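Local atomic coordinates of putative type VI secretion protein (Escherichia coli, PDB entry 4HH5), a protein that forms part of a type VI secretion system as a ClpV-type member of the ClpA/ClpB family, probably binding and hydrolysing ATP, here represented by its N-terminal domain. Residues Glu52-Tyr62 against Leu148-Glu158. Residues are numbered along the deposited sequence; the frame is centred on the assembly and turned at random.
Sequences EGDLTVLGRRY and LSPLLDAQSDE
The carboxylates of Asp54 and Glu158 stack with their planes 19° apart, the Tyr62 ring carries Arg61 CG over one face, offset toward the rim, and meets Leu148 CD1 obliquely, and Gln155 OE1 lies at the edge of the Arg60 guanidinium, tilted somewhat from its plane. The acids and tyrosine lie toward the two ends of a helix-helix contact in the mainly helical Clp N-terminal domain, where helices 54-61 and 149-155 cross at 112° with axes 9.8 Å apart. The stacked acids are close, Asp54 OD2 to Glu158 OE2 3.6 Å, which Arg114 probably offsets through its salt bridge to Asp54. Glu158 OE2 is also hydrogen-bonded to Ser115 OG and accepts from Asp54 N at 2.8 Å, almost straight and on its anti side, so this N-H, just after the N-cap Gly53, is held by an acid far along the chain. Between the helices, Val57 pushes CG1, anti to its nitrogen (chi1 169°), among Leu151, Leu152 and the amide of Gln155, and Leu152 CD2 reaches on to Leu58 CG. Gln155 OE1 is gripped twice: Arg60 NH2 donates from above the carbonyl plane at 3.0 Å, and a water links the same oxygen to Val57 O. Beyond helix 149-155, Asp157 N hydrogen-bonds to Glu52 O. Ser156 OG closes an ST turn by accepting from Glu158 N and gives its proton to Asp54 OD1 at 2.7 Å.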
loop_
_atom_site.group_PDB
_atom_site.type_symbol
_atom_site.label_atom_id
_atom_site.label_comp_id
_atom_site.label_asym_id
_atom_site.label_seq_id
_atom_site.Cartn_x
_atom_site.Cartn_y
_atom_site.Cartn_z
ATOM N N GLU A 52 -10.050 3.938 -6.438
ATOM C CA GLU A 52 -11.248 4.403 -5.738
ATOM C C GLU A 52 -11.028 4.410 -4.216
ATOM O O GLU A 52 -11.958 4.700 -3.469
ATOM C CB GLU A 52 -12.498 3.560 -6.115
ATOM C CG GLU A 52 -13.008 3.694 -7.548
ATOM C CD GLU A 52 -13.331 5.074 -8.098
ATOM O OE1 GLU A 52 -13.328 5.214 -9.343
ATOM O OE2 GLU A 52 -13.575 6.012 -7.304
ATOM N N GLY A 53 -9.804 4.119 -3.777
ATOM C CA GLY A 53 -9.455 4.045 -2.361
ATOM C C GLY A 53 -8.957 5.325 -1.730
ATOM O O GLY A 53 -9.072 6.409 -2.319
ATOM N N ASP A 54 -8.385 5.200 -0.510
ATOM C CA ASP A 54 -7.888 6.347 0.245
ATOM C C ASP A 54 -6.859 7.177 -0.507
ATOM O O ASP A 54 -6.948 8.398 -0.467
ATOM C CB ASP A 54 -7.389 5.953 1.654
ATOM C CG ASP A 54 -8.390 5.187 2.515
ATOM O OD1 ASP A 54 -9.610 5.337 2.292
ATOM O OD2 ASP A 54 -7.959 4.509 3.460
ATOM N N LEU A 55 -5.917 6.525 -1.220
ATOM C CA LEU A 55 -4.867 7.203 -1.990
ATOM C C LEU A 55 -5.428 8.136 -3.057
ATOM O O LEU A 55 -4.971 9.279 -3.169
ATOM C CB LEU A 55 -3.917 6.189 -2.648
ATOM C CG LEU A 55 -2.936 5.437 -1.756
ATOM C CD1 LEU A 55 -2.172 4.407 -2.577
ATOM C CD2 LEU A 55 -1.922 6.387 -1.101
ATOM N N THR A 56 -6.403 7.640 -3.848
ATOM C CA THR A 56 -7.071 8.401 -4.917
ATOM C C THR A 56 -7.831 9.600 -4.349
ATOM O O THR A 56 -7.749 10.691 -4.918
ATOM C CB THR A 56 -7.971 7.472 -5.762
ATOM O OG1 THR A 56 -7.140 6.474 -6.356
ATOM C CG2 THR A 56 -8.751 8.224 -6.851
ATOM N N VAL A 57 -8.547 9.404 -3.233
ATOM C CA VAL A 57 -9.304 10.471 -2.545
ATOM C C VAL A 57 -8.349 11.608 -2.112
ATOM O O VAL A 57 -8.644 12.788 -2.330
ATOM C CB VAL A 57 -10.144 9.900 -1.366
ATOM C CG1 VAL A 57 -10.715 11.010 -0.478
ATOM C CG2 VAL A 57 -11.268 9.002 -1.890
ATOM N N LEU A 58 -7.208 11.243 -1.521
ATOM C CA LEU A 58 -6.194 12.199 -1.068
ATOM C C LEU A 58 -5.544 12.931 -2.242
ATOM O O LEU A 58 -5.418 14.159 -2.194
ATOM C CB LEU A 58 -5.158 11.514 -0.164
ATOM C CG LEU A 58 -5.708 10.977 1.168
ATOM C CD1 LEU A 58 -4.720 10.038 1.828
ATOM C CD2 LEU A 58 -6.101 12.092 2.114
ATOM N N GLY A 59 -5.241 12.187 -3.315
ATOM C CA GLY A 59 -4.686 12.727 -4.555
ATOM C C GLY A 59 -5.592 13.768 -5.177
ATOM O O GLY A 59 -5.130 14.833 -5.596
ATOM N N ARG A 60 -6.902 13.482 -5.198
ATOM C CA ARG A 60 -7.916 14.398 -5.716
ATOM C C ARG A 60 -8.027 15.639 -4.812
ATOM O O ARG A 60 -8.000 16.765 -5.314
ATOM C CB ARG A 60 -9.277 13.676 -5.859
ATOM C CG ARG A 60 -10.407 14.598 -6.334
ATOM C CD ARG A 60 -11.653 13.860 -6.776
ATOM N NE ARG A 60 -12.365 13.247 -5.652
ATOM C CZ ARG A 60 -12.423 11.939 -5.425
ATOM N NH1 ARG A 60 -11.823 11.087 -6.251
ATOM N NH2 ARG A 60 -13.090 11.469 -4.379
ATOM N N ARG A 61 -8.119 15.436 -3.487
ATOM C CA ARG A 61 -8.227 16.543 -2.532
ATOM C C ARG A 61 -7.017 17.508 -2.567
ATOM O O ARG A 61 -7.195 18.730 -2.487
ATOM C CB ARG A 61 -8.416 16.005 -1.107
ATOM C CG ARG A 61 -8.676 17.103 -0.087
ATOM C CD ARG A 61 -10.058 16.967 0.496
ATOM N NE ARG A 61 -10.620 18.228 0.978
ATOM C CZ ARG A 61 -10.286 18.816 2.123
ATOM N NH1 ARG A 61 -10.863 19.951 2.486
ATOM N NH2 ARG A 61 -9.354 18.280 2.905
ATOM N N TYR A 62 -5.802 16.948 -2.629
ATOM C CA TYR A 62 -4.556 17.719 -2.591
ATOM C C TYR A 62 -3.921 17.988 -3.947
ATOM O O TYR A 62 -2.789 18.452 -4.017
ATOM C CB TYR A 62 -3.588 17.133 -1.559
ATOM C CG TYR A 62 -4.167 17.255 -0.170
ATOM C CD1 TYR A 62 -4.175 18.477 0.498
ATOM C CD2 TYR A 62 -4.820 16.181 0.428
ATOM C CE1 TYR A 62 -4.775 18.615 1.746
ATOM C CE2 TYR A 62 -5.426 16.308 1.677
ATOM C CZ TYR A 62 -5.410 17.530 2.328
ATOM O OH TYR A 62 -6.003 17.660 3.559
ATOM N N LEU A 148 -8.116 13.583 8.592
ATOM C CA LEU A 148 -8.840 13.383 7.330
ATOM C C LEU A 148 -9.784 12.168 7.296
ATOM O O LEU A 148 -10.472 11.978 6.293
ATOM C CB LEU A 148 -7.863 13.349 6.138
ATOM C CG LEU A 148 -7.289 14.719 5.742
ATOM C CD1 LEU A 148 -6.020 14.554 4.939
ATOM C CD2 LEU A 148 -8.320 15.559 4.984
ATOM N N SER A 149 -9.845 11.368 8.383
ATOM C CA SER A 149 -10.744 10.201 8.468
ATOM C C SER A 149 -12.216 10.516 8.052
ATOM O O SER A 149 -12.742 9.756 7.249
ATOM C CB SER A 149 -10.699 9.572 9.858
ATOM O OG SER A 149 -9.369 9.243 10.227
ATOM N N PRO A 150 -12.882 11.626 8.494
ATOM C CA PRO A 150 -14.268 11.887 8.027
ATOM C C PRO A 150 -14.406 12.040 6.513
ATOM O O PRO A 150 -15.412 11.609 5.954
ATOM C CB PRO A 150 -14.644 13.199 8.733
ATOM C CG PRO A 150 -13.741 13.270 9.905
ATOM C CD PRO A 150 -12.453 12.666 9.452
ATOM N N LEU A 151 -13.411 12.653 5.854
ATOM C CA LEU A 151 -13.435 12.839 4.402
ATOM C C LEU A 151 -13.242 11.497 3.690
ATOM O O LEU A 151 -13.980 11.186 2.749
ATOM C CB LEU A 151 -12.365 13.844 3.955
ATOM C CG LEU A 151 -12.344 14.093 2.454
ATOM C CD1 LEU A 151 -13.032 15.392 2.102
ATOM C CD2 LEU A 151 -10.951 13.949 1.898
ATOM N N LEU A 152 -12.267 10.699 4.158
ATOM C CA LEU A 152 -11.979 9.375 3.599
ATOM C C LEU A 152 -13.199 8.474 3.746
ATOM O O LEU A 152 -13.557 7.771 2.806
ATOM C CB LEU A 152 -10.761 8.732 4.294
ATOM C CG LEU A 152 -9.412 9.393 4.042
ATOM C CD1 LEU A 152 -8.357 8.720 4.848
ATOM C CD2 LEU A 152 -9.031 9.364 2.547
ATOM N N ASP A 153 -13.889 8.563 4.903
ATOM C CA ASP A 153 -15.094 7.776 5.145
ATOM C C ASP A 153 -16.285 8.228 4.272
ATOM O O ASP A 153 -17.198 7.443 4.030
ATOM C CB ASP A 153 -15.426 7.734 6.646
ATOM C CG ASP A 153 -14.481 6.860 7.468
ATOM O OD1 ASP A 153 -13.668 6.118 6.861
ATOM O OD2 ASP A 153 -14.576 6.893 8.712
ATOM N N ALA A 154 -16.255 9.470 3.762
ATOM C CA ALA A 154 -17.327 9.958 2.899
ATOM C C ALA A 154 -17.057 9.692 1.407
ATOM O O ALA A 154 -18.005 9.596 0.632
ATOM C CB ALA A 154 -17.541 11.447 3.123
ATOM N N GLN A 155 -15.772 9.577 1.003
ATOM C CA GLN A 155 -15.413 9.463 -0.416
ATOM C C GLN A 155 -14.726 8.181 -0.900
ATOM O O GLN A 155 -14.738 7.909 -2.097
ATOM C CB GLN A 155 -14.554 10.681 -0.812
ATOM C CG GLN A 155 -15.194 12.042 -0.523
ATOM C CD GLN A 155 -14.387 13.200 -1.060
ATOM O OE1 GLN A 155 -13.412 13.029 -1.790
ATOM N NE2 GLN A 155 -14.802 14.413 -0.740
ATOM N N SER A 156 -14.063 7.447 -0.013
ATOM C CA SER A 156 -13.300 6.259 -0.396
ATOM C C SER A 156 -14.159 5.004 -0.435
ATOM O O SER A 156 -15.068 4.869 0.376
ATOM C CB SER A 156 -12.137 6.064 0.577
ATOM O OG SER A 156 -11.376 4.900 0.308
ATOM N N ASP A 157 -13.826 4.056 -1.336
ATOM C CA ASP A 157 -14.492 2.746 -1.421
ATOM C C ASP A 157 -14.087 1.864 -0.219
ATOM O O ASP A 157 -14.698 0.821 0.008
ATOM C CB ASP A 157 -14.149 2.036 -2.747
ATOM C CG ASP A 157 -15.145 2.262 -3.877
ATOM O OD1 ASP A 157 -15.962 3.205 -3.775
ATOM O OD2 ASP A 157 -15.093 1.511 -4.870
ATOM N N GLU A 158 -13.067 2.298 0.557
ATOM C CA GLU A 158 -12.567 1.615 1.765
ATOM C C GLU A 158 -13.294 2.081 3.053
ATOM O O GLU A 158 -12.876 1.745 4.167
ATOM C CB GLU A 158 -11.062 1.868 1.928
ATOM C CG GLU A 158 -10.219 1.419 0.756
ATOM C CD GLU A 158 -8.744 1.626 1.010
ATOM O OE1 GLU A 158 -8.151 0.821 1.762
ATOM O OE2 GLU A 158 -8.182 2.603 0.470
HETATM O O HOH W 1 -13.468 6.999 -4.397
HETATM O O HOH W 2 -11.109 14.085 -2.568
#